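Local coordinates for Alr1585 protein (Nostoc sp., PDB 5C2I), which probably uses hydrogen peroxide to oxidise dyes and related substrates at a bound haem, as a tetrameric peroxidase of the dye-decolorizing (DyP) type, at residues D157-V160 with D161-I165; Y69-S72 with A73-A77; L277-E281 with N282-A286. The protein carries 1 engineered substitution. All blocks are in the same frame, centred on the assembly; numbering follows the deposited sequence.

Contact 1: D157-V160 with D161-I165; sequences DDIV and DLLQI
From D158 onward the backbone turns into helix 159-176, and three successive i to i+4 bonds open it: L162 N to D158 O, L163 N to I159 O and Q164 N to V160 O. D158 is the N-cap. Its OD1 accepts the amide of D161 at 3.1 Å in an almost straight bond (178°), although the N-H arrives from above the carboxylate, 63° out of its plane. The torsion behind this carries CG opposite the backbone N (chi1 179°) and swings the carboxylate forward over the first turn, where CG rests 3.6 Å from D161 CB. The two carboxylates stay apart, D158 OD2 lying 5.1 Å from D161 OD2. With an alanine here the carboxylate is gone, and the amide of D161 would probably lose its capping acceptor at the first turn. On another face of the turn, I159 CD1 touches both leucines, 4.1 Å from L162 CD2 and equally far from L163 CG. The first torsion of Q164 lays CG 3.2 Å from V160 O, and a bend at chi2 turns the amide back so that NE2 makes a weak bond to the same oxygen; its firmer partners, G370 N for OE1 and D184 O for NE2, belong to the second subunit. That subunit also packs F186 on V160 and N372 on D158. Within the chain, the helix lies against the antiparallel sheet of the DyP ferredoxin-like domain: I159 and L162 touch H42 of strand 42-50, L162 also meets I154 of strand 150-156, and L163 packs on R182 of strand 177-189.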
ATOM      1  N   ASP A 157      16.337   8.846  -4.657  1.00 20.15           N
ATOM      2  CA  ASP A 157      15.067   8.135  -4.414  1.00 21.46           C
ATOM      3  C   ASP A 157      14.132   8.844  -3.425  1.00 21.52           C
ATOM      4  O   ASP A 157      12.921   8.648  -3.503  1.00 22.22           O
ATOM      5  CB  ASP A 157      15.348   6.725  -3.902  1.00 23.01           C
ATOM      6  CG  ASP A 157      15.972   5.828  -4.990  1.00 24.59           C
ATOM      7  OD1 ASP A 157      15.652   5.946  -6.165  1.00 22.43           O
ATOM      8  OD2 ASP A 157      16.786   4.982  -4.604  1.00 31.07           O
ATOM      9  N   ASP A 158      14.685   9.618  -2.499  1.00 20.53           N
ATOM     10  CA  ASP A 158      13.895  10.301  -1.477  1.00 22.01           C
ATOM     11  C   ASP A 158      13.547  11.717  -2.022  1.00 20.85           C
ATOM     12  O   ASP A 158      14.391  12.600  -2.045  1.00 18.76           O
ATOM     13  CB  ASP A 158      14.695  10.404  -0.185  1.00 24.19           C
ATOM     14  CG  ASP A 158      13.941  11.148   0.956  1.00 27.72           C
ATOM     15  OD1 ASP A 158      13.050  11.971   0.727  1.00 29.35           O
ATOM     16  OD2 ASP A 158      14.322  10.974   2.133  1.00 32.94           O
ATOM     17  N   ILE A 159      12.317  11.883  -2.492  1.00 19.91           N
ATOM     18  CA  ILE A 159      11.950  13.159  -3.172  1.00 19.56           C
ATOM     19  C   ILE A 159      12.077  14.376  -2.232  1.00 19.45           C
ATOM     20  O   ILE A 159      12.629  15.375  -2.607  1.00 18.74           O
ATOM     21  CB  ILE A 159      10.551  13.061  -3.832  1.00 20.18           C
ATOM     22  CG1 ILE A 159      10.203  14.318  -4.612  1.00 20.34           C
ATOM     23  CG2 ILE A 159       9.443  12.798  -2.824  1.00 21.66           C
ATOM     24  CD1 ILE A 159      11.222  14.754  -5.637  1.00 19.92           C
ATOM     25  N   VAL A 160      11.618  14.280  -0.991  1.00 20.16           N
ATOM     26  CA  VAL A 160      11.648  15.456  -0.097  1.00 21.15           C
ATOM     27  C   VAL A 160      13.079  15.896   0.154  1.00 21.57           C
ATOM     28  O   VAL A 160      13.416  17.065   0.017  1.00 19.66           O
ATOM     29  CB  VAL A 160      10.944  15.181   1.220  1.00 22.42           C
ATOM     30  CG1 VAL A 160      11.214  16.304   2.216  1.00 23.75           C
ATOM     31  CG2 VAL A 160       9.440  14.998   0.980  1.00 23.57           C
ATOM     32  N   ASP A 161      13.958  14.932   0.428  1.00 22.23           N
ATOM     33  CA  ASP A 161      15.371  15.240   0.596  1.00 23.38           C
ATOM     34  C   ASP A 161      15.994  15.830  -0.667  1.00 21.02           C
ATOM     35  O   ASP A 161      16.772  16.782  -0.581  1.00 20.98           O
ATOM     36  CB  ASP A 161      16.156  13.968   0.938  1.00 26.81           C
ATOM     37  CG  ASP A 161      17.394  14.276   1.767  1.00 32.66           C
ATOM     38  OD1 ASP A 161      17.322  15.057   2.759  1.00 43.61           O
ATOM     39  OD2 ASP A 161      18.465  13.772   1.395  1.00 38.61           O
ATOM     40  N   LEU A 162      15.657  15.262  -1.825  1.00 19.12           N
ATOM     41  CA  LEU A 162      16.144  15.767  -3.097  1.00 17.79           C
ATOM     42  C   LEU A 162      15.800  17.264  -3.238  1.00 17.88           C
ATOM     43  O   LEU A 162      16.651  18.079  -3.615  1.00 17.08           O
ATOM     44  CB  LEU A 162      15.547  14.995  -4.247  1.00 17.42           C
ATOM     45  CG  LEU A 162      15.843  15.511  -5.658  1.00 17.23           C
ATOM     46  CD1 LEU A 162      17.340  15.589  -5.945  1.00 17.07           C
ATOM     47  CD2 LEU A 162      15.127  14.681  -6.737  1.00 17.50           C
ATOM     48  N   LEU A 163      14.557  17.607  -2.900  1.00 17.67           N
ATOM     49  CA  LEU A 163      14.098  19.002  -3.023  1.00 17.66           C
ATOM     50  C   LEU A 163      14.912  19.919  -2.098  1.00 17.99           C
ATOM     51  O   LEU A 163      15.255  21.041  -2.499  1.00 17.96           O
ATOM     52  CB  LEU A 163      12.615  19.133  -2.725  1.00 17.51           C
ATOM     53  CG  LEU A 163      11.734  18.332  -3.679  1.00 17.39           C
ATOM     54  CD1 LEU A 163      10.292  18.329  -3.183  1.00 18.00           C
ATOM     55  CD2 LEU A 163      11.789  18.834  -5.110  1.00 17.21           C
ATOM     56  N   GLN A 164      15.165  19.475  -0.864  1.00 18.33           N
ATOM     57  CA  GLN A 164      15.922  20.275   0.076  1.00 19.08           C
ATOM     58  C   GLN A 164      17.343  20.533  -0.419  1.00 19.33           C
ATOM     59  O   GLN A 164      17.878  21.649  -0.314  1.00 18.98           O
ATOM     60  CB  GLN A 164      15.984  19.642   1.485  1.00 19.36           C
ATOM     61  CG  GLN A 164      14.639  19.205   2.064  1.00 19.51           C
ATOM     62  CD  GLN A 164      13.565  20.320   2.013  1.00 20.07           C
ATOM     63  OE1 GLN A 164      13.715  21.359   2.649  1.00 20.48           O
ATOM     64  NE2 GLN A 164      12.468  20.059   1.315  1.00 19.62           N
ATOM     65  N   ILE A 165      17.976  19.470  -0.897  1.00 19.51           N
ATOM     66  CA  ILE A 165      19.345  19.554  -1.348  1.00 20.55           C
ATOM     67  C   ILE A 165      19.421  20.466  -2.572  1.00 19.84           C
ATOM     68  O   ILE A 165      20.294  21.309  -2.662  1.00 19.63           O
ATOM     69  CB  ILE A 165      19.908  18.142  -1.672  1.00 21.62           C
ATOM     70  CG1 ILE A 165      20.123  17.424  -0.358  1.00 24.09           C
ATOM     71  CG2 ILE A 165      21.237  18.269  -2.415  1.00 21.80           C
ATOM     72  CD1 ILE A 165      20.377  15.937  -0.501  1.00 26.77           C
TER

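Contact 2: Y69-S72 with A73-A77; sequences YITS and AKKQA
S72 O receives Q76 N at 2.9 Å (N-H...O angle 166°), the first bond of the regular ladder of helix 73-86. S72 OG takes the amide of K75, also at 2.9 Å, and this is the capping bond of the N-cap residue S72 at the start of the helix. S72 thereby satisfies two successive amides, one through its backbone and one through its hydroxyl. A chi1 of 69° sets OG between the backbone N and the carbonyl carbon of S72, the side from which it can bend over the first turn; there it also lies 3.4 Å from K75 CB. T71 contributes the apolar neighbour of this cap. Its methyl CG2 sits 3.7 Å from Q76 N and 4.0 Å from Q76 CB, and touches the root of K75 as well. The Q76 chain runs out extended beyond CG. The polar ends find partners elsewhere: T71 OG1 bonds A94 N, the Q76 amide is held by N33 N at OE1 and K36 O at NE2, and K74 NZ forms a salt bridge with D78 one turn along. The cap stands where the loop after helix 55-68 passes into helix 73-86. T71 and Q76 both meet F93 of strand 93-98, while I461 of helix 461-465 packs on S72 and L27 of helix 24-29 on A73.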
ATOM      1  N   TYR A  69      29.617  17.620  -5.495  1.00 20.49           N
ATOM      2  CA  TYR A  69      28.426  16.856  -5.865  1.00 20.28           C
ATOM      3  C   TYR A  69      28.555  15.873  -7.013  1.00 19.34           C
ATOM      4  O   TYR A  69      27.871  14.852  -7.004  1.00 19.38           O
ATOM      5  CB  TYR A  69      27.282  17.832  -6.218  1.00 20.02           C
ATOM      6  CG  TYR A  69      26.761  18.541  -4.984  1.00 20.69           C
ATOM      7  CD1 TYR A  69      25.916  17.895  -4.112  1.00 21.44           C
ATOM      8  CD2 TYR A  69      27.101  19.858  -4.712  1.00 21.71           C
ATOM      9  CE1 TYR A  69      25.439  18.535  -2.956  1.00 22.78           C
ATOM     10  CE2 TYR A  69      26.608  20.516  -3.595  1.00 23.18           C
ATOM     11  CZ  TYR A  69      25.774  19.846  -2.724  1.00 23.54           C
ATOM     12  OH  TYR A  69      25.291  20.484  -1.609  1.00 24.56           O
ATOM     13  N   ILE A  70      29.324  16.204  -8.043  1.00 18.83           N
ATOM     14  CA  ILE A  70      29.259  15.395  -9.271  1.00 18.06           C
ATOM     15  C   ILE A  70      29.663  13.956  -8.952  1.00 17.76           C
ATOM     16  O   ILE A  70      30.678  13.699  -8.294  1.00 17.45           O
ATOM     17  CB  ILE A  70      30.091  15.991 -10.423  1.00 18.26           C
ATOM     18  CG1 ILE A  70      29.456  17.330 -10.868  1.00 17.89           C
ATOM     19  CG2 ILE A  70      30.120  15.035 -11.596  1.00 17.70           C
ATOM     20  CD1 ILE A  70      30.201  18.059 -11.953  1.00 18.37           C
ATOM     21  N   THR A  71      28.896  13.034  -9.496  1.00 16.97           N
ATOM     22  CA  THR A  71      29.088  11.612  -9.291  1.00 16.95           C
ATOM     23  C   THR A  71      29.880  11.032 -10.449  1.00 16.68           C
ATOM     24  O   THR A  71      29.417  11.073 -11.574  1.00 16.64           O
ATOM     25  CB  THR A  71      27.721  10.913  -9.224  1.00 16.79           C
ATOM     26  OG1 THR A  71      26.876  11.583  -8.287  1.00 16.93           O
ATOM     27  CG2 THR A  71      27.863   9.449  -8.789  1.00 17.24           C
ATOM     28  N   SER A  72      31.031  10.421 -10.157  1.00 16.44           N
ATOM     29  CA  SER A  72      31.744   9.662 -11.179  1.00 16.39           C
ATOM     30  C   SER A  72      31.082   8.285 -11.413  1.00 16.43           C
ATOM     31  O   SER A  72      30.322   7.791 -10.582  1.00 15.25           O
ATOM     32  CB  SER A  72      33.191   9.478 -10.767  1.00 16.92           C
ATOM     33  OG  SER A  72      33.285   8.611  -9.661  1.00 17.13           O
ATOM     34  N   ALA A  73      31.472   7.621 -12.496  1.00 16.81           N
ATOM     35  CA  ALA A  73      31.043   6.246 -12.714  1.00 17.06           C
ATOM     36  C   ALA A  73      31.520   5.306 -11.596  1.00 18.26           C
ATOM     37  O   ALA A  73      30.780   4.429 -11.156  1.00 17.92           O
ATOM     38  CB  ALA A  73      31.520   5.767 -14.066  1.00 17.19           C
ATOM     39  N   LYS A  74      32.732   5.525 -11.103  1.00 19.08           N
ATOM     40  CA  LYS A  74      33.239   4.757  -9.986  1.00 21.50           C
ATOM     41  C   LYS A  74      32.421   4.982  -8.724  1.00 20.17           C
ATOM     42  O   LYS A  74      32.040   4.018  -8.060  1.00 21.38           O
ATOM     43  CB  LYS A  74      34.735   5.074  -9.739  1.00 24.26           C
ATOM     44  CG  LYS A  74      35.407   4.427  -8.508  1.00 28.17           C
ATOM     45  CD  LYS A  74      36.686   5.171  -8.066  1.00 34.22           C
ATOM     46  CE  LYS A  74      37.495   4.326  -7.026  1.00 39.43           C
ATOM     47  NZ  LYS A  74      36.786   4.313  -5.711  1.00 42.72           N
ATOM     48  N   LYS A  75      32.146   6.224  -8.393  1.00 19.86           N
ATOM     49  CA  LYS A  75      31.337   6.551  -7.211  1.00 20.92           C
ATOM     50  C   LYS A  75      29.930   5.957  -7.341  1.00 19.35           C
ATOM     51  O   LYS A  75      29.421   5.391  -6.383  1.00 20.25           O
ATOM     52  CB  LYS A  75      31.271   8.062  -6.975  1.00 21.67           C
ATOM     53  CG  LYS A  75      30.469   8.471  -5.749  1.00 23.04           C
ATOM     54  CD  LYS A  75      31.203   8.096  -4.471  1.00 27.39           C
ATOM     55  CE  LYS A  75      30.327   8.380  -3.240  1.00 29.01           C
ATOM     56  NZ  LYS A  75      30.957   8.000  -1.962  1.00 29.50           N
ATOM     57  N   GLN A  76      29.336   6.083  -8.518  1.00 18.81           N
ATOM     58  CA  GLN A  76      28.009   5.514  -8.773  1.00 17.70           C
ATOM     59  C   GLN A  76      27.992   3.992  -8.483  1.00 18.89           C
ATOM     60  O   GLN A  76      27.121   3.510  -7.744  1.00 18.12           O
ATOM     61  CB  GLN A  76      27.602   5.757 -10.204  1.00 17.05           C
ATOM     62  CG  GLN A  76      26.240   5.222 -10.553  1.00 16.25           C
ATOM     63  CD  GLN A  76      25.918   5.336 -12.010  1.00 16.82           C
ATOM     64  OE1 GLN A  76      26.543   6.128 -12.728  1.00 16.39           O
ATOM     65  NE2 GLN A  76      24.884   4.599 -12.465  1.00 15.69           N
ATOM     66  N   ALA A  77      28.999   3.277  -8.996  1.00 19.90           N
ATOM     67  CA  ALA A  77      29.119   1.844  -8.751  1.00 21.63           C
ATOM     68  C   ALA A  77      29.332   1.536  -7.266  1.00 23.18           C
ATOM     69  O   ALA A  77      28.731   0.583  -6.724  1.00 23.98           O
ATOM     70  CB  ALA A  77      30.251   1.239  -9.596  1.00 22.10           C
TER

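Contact 3: L277-E281 with N282-A286; sequences LNIQE and NLAGA
A water, rather than a side chain of the turn, meets the amide of N282 in the first turn of helix 281-289: it accepts from N282 N at 2.9 Å and donates to Q280 OE1 at 3.0 Å. Q280 is the N-cap residue, but its side chain serves the helix start through this solvent bridge. The chain bends at chi2 (-68°), bringing OE1 round to the water. In N282, CG stands between the backbone N and the carbonyl carbon (chi1 65°), which folds the side chain back so that OD1 lies 3.3 Å from Q280 CB, a close contact with a carbon. The helical ladder starts with A284 N bonded to Q280 O and G285 N to E281 O, both at 3.1 Å; E281 O has a second donor in Q270 NE2 of the preceding helix. Beside the first turn, I279 supplies the apolar contact: CD1, at the end of an extended branch, lies 3.7 Å from A284 N, 4.0 Å from A284 CB and 4.2 Å from L283 CG. Just upstream, N278 adopts positive phi (52°) as the C-prime residue of a Schellman motif that ends helix 263-277, with I279 N bonded to A274 O and N278 N to Q275 O. One helix thus ends and the next begins within a few residues. Helix 263-277 flanks the junction through Q270 and a long, weak ion pair from R271 to E281; F292 in a loop packs on N282, L283 and A286, and F81 of the third subunit packs on Q280.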
ATOM      1  N   LEU A 277      -8.863  -2.668 -38.529  1.00 26.95           N
ATOM      2  CA  LEU A 277      -8.262  -3.947 -38.842  1.00 27.00           C
ATOM      3  C   LEU A 277      -9.016  -5.148 -38.286  1.00 27.97           C
ATOM      4  O   LEU A 277      -8.640  -6.295 -38.559  1.00 27.51           O
ATOM      5  CB  LEU A 277      -6.818  -3.990 -38.328  1.00 26.34           C
ATOM      6  CG  LEU A 277      -5.885  -2.924 -38.898  1.00 25.83           C
ATOM      7  CD1 LEU A 277      -4.571  -2.939 -38.155  1.00 25.20           C
ATOM      8  CD2 LEU A 277      -5.688  -3.141 -40.392  1.00 26.45           C
ATOM      9  N   ASN A 278     -10.038  -4.894 -37.468  1.00 29.35           N
ATOM     10  CA  ASN A 278     -10.730  -5.931 -36.757  1.00 30.61           C
ATOM     11  C   ASN A 278      -9.775  -6.835 -35.970  1.00 30.80           C
ATOM     12  O   ASN A 278      -9.800  -8.065 -36.135  1.00 32.38           O
ATOM     13  CB  ASN A 278     -11.580  -6.756 -37.746  1.00 33.02           C
ATOM     14  CG  ASN A 278     -12.601  -7.575 -37.045  1.00 35.54           C
ATOM     15  OD1 ASN A 278     -13.194  -7.131 -36.067  1.00 39.15           O
ATOM     16  ND2 ASN A 278     -12.801  -8.789 -37.508  1.00 37.64           N
ATOM     17  N   ILE A 279      -8.946  -6.213 -35.112  1.00 27.94           N
ATOM     18  CA  ILE A 279      -8.064  -6.916 -34.196  1.00 26.97           C
ATOM     19  C   ILE A 279      -8.223  -6.403 -32.751  1.00 26.27           C
ATOM     20  O   ILE A 279      -8.876  -5.387 -32.499  1.00 25.25           O
ATOM     21  CB  ILE A 279      -6.586  -6.765 -34.604  1.00 25.90           C
ATOM     22  CG1 ILE A 279      -6.157  -5.285 -34.560  1.00 24.75           C
ATOM     23  CG2 ILE A 279      -6.363  -7.360 -35.984  1.00 26.35           C
ATOM     24  CD1 ILE A 279      -4.729  -5.033 -34.947  1.00 24.09           C
ATOM     25  N   GLN A 280      -7.617  -7.115 -31.801  1.00 25.77           N
ATOM     26  CA  GLN A 280      -7.603  -6.669 -30.419  1.00 26.12           C
ATOM     27  C   GLN A 280      -6.847  -5.357 -30.274  1.00 25.12           C
ATOM     28  O   GLN A 280      -5.824  -5.138 -30.921  1.00 23.05           O
ATOM     29  CB  GLN A 280      -6.948  -7.718 -29.517  1.00 27.30           C
ATOM     30  CG  GLN A 280      -7.823  -8.936 -29.277  1.00 30.15           C
ATOM     31  CD  GLN A 280      -9.048  -8.603 -28.446  1.00 32.49           C
ATOM     32  OE1 GLN A 280      -9.003  -7.896 -27.455  1.00 37.98           O
ATOM     33  NE2 GLN A 280     -10.146  -9.120 -28.864  1.00 36.80           N
ATOM     34  N   GLU A 281      -7.360  -4.493 -29.405  1.00 25.28           N
ATOM     35  CA  GLU A 281      -6.713  -3.228 -29.119  1.00 27.07           C
ATOM     36  C   GLU A 281      -5.261  -3.401 -28.661  1.00 24.87           C
ATOM     37  O   GLU A 281      -4.372  -2.653 -29.054  1.00 23.78           O
ATOM     38  CB  GLU A 281      -7.554  -2.538 -28.081  1.00 30.63           C
ATOM     39  CG  GLU A 281      -7.034  -1.227 -27.555  1.00 34.88           C
ATOM     40  CD  GLU A 281      -8.055  -0.532 -26.637  1.00 38.66           C
ATOM     41  OE1 GLU A 281      -9.198  -1.022 -26.470  1.00 39.30           O
ATOM     42  OE2 GLU A 281      -7.717   0.564 -26.136  1.00 43.51           O
ATOM     43  N   ASN A 282      -5.012  -4.417 -27.842  1.00 24.48           N
ATOM     44  CA  ASN A 282      -3.636  -4.660 -27.404  1.00 24.11           C
ATOM     45  C   ASN A 282      -2.662  -5.002 -28.561  1.00 21.99           C
ATOM     46  O   ASN A 282      -1.526  -4.506 -28.587  1.00 20.46           O
ATOM     47  CB  ASN A 282      -3.585  -5.624 -26.214  1.00 26.36           C
ATOM     48  CG  ASN A 282      -4.054  -7.014 -26.537  1.00 29.91           C
ATOM     49  OD1 ASN A 282      -4.207  -7.423 -27.677  1.00 32.21           O
ATOM     50  ND2 ASN A 282      -4.290  -7.769 -25.488  1.00 34.52           N
ATOM     51  N   LEU A 283      -3.141  -5.749 -29.563  1.00 20.61           N
ATOM     52  CA  LEU A 283      -2.319  -6.048 -30.739  1.00 20.23           C
ATOM     53  C   LEU A 283      -2.102  -4.799 -31.601  1.00 19.38           C
ATOM     54  O   LEU A 283      -0.986  -4.557 -32.094  1.00 18.80           O
ATOM     55  CB  LEU A 283      -2.928  -7.201 -31.564  1.00 21.44           C
ATOM     56  CG  LEU A 283      -2.199  -7.584 -32.842  1.00 21.43           C
ATOM     57  CD1 LEU A 283      -0.760  -8.027 -32.582  1.00 21.35           C
ATOM     58  CD2 LEU A 283      -2.985  -8.666 -33.564  1.00 22.99           C
ATOM     59  N   ALA A 284      -3.128  -3.959 -31.750  1.00 19.31           N
ATOM     60  CA  ALA A 284      -2.934  -2.671 -32.453  1.00 18.60           C
ATOM     61  C   ALA A 284      -1.786  -1.861 -31.815  1.00 18.04           C
ATOM     62  O   ALA A 284      -0.935  -1.300 -32.509  1.00 17.69           O
ATOM     63  CB  ALA A 284      -4.227  -1.869 -32.474  1.00 18.92           C
ATOM     64  N   GLY A 285      -1.808  -1.745 -30.491  1.00 18.04           N
ATOM     65  CA  GLY A 285      -0.708  -1.122 -29.750  1.00 17.29           C
ATOM     66  C   GLY A 285       0.652  -1.728 -30.065  1.00 16.63           C
ATOM     67  O   GLY A 285       1.607  -0.996 -30.343  1.00 16.51           O
ATOM     68  N   ALA A 286       0.725  -3.065 -30.081  1.00 17.57           N
ATOM     69  CA  ALA A 286       1.947  -3.753 -30.386  1.00 16.93           C
ATOM     70  C   ALA A 286       2.436  -3.524 -31.824  1.00 17.13           C
ATOM     71  O   ALA A 286       3.652  -3.481 -32.074  1.00 17.17           O
ATOM     72  CB  ALA A 286       1.796  -5.237 -30.129  1.00 17.86           C
TER
HETATM   73  O   HOH W   1      -7.160  -5.754 -26.527  1.00 25.27           O

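Overall arrangement
All three contacts are helix starts, and they fall into two groups. Contacts 1 and 2 lie in the N-terminal DyP barrel-type domain, their centres about 18 Å apart, and they meet where I165 CG2 packs 4.2 Å from Y69 CE1. Contact 3 belongs to the C-terminal part of the DyP fold, about 41 Å from contact 1 and about 44 Å from contact 2 between centres, and opposite contact 2 across the centre of the chain. It comes within about 10 Å of the haem at G285. Assembly interfaces divide differently: contact 1 meets the second subunit, contact 3 the third through Q280, whereas contact 2 is touched by no other protein chain.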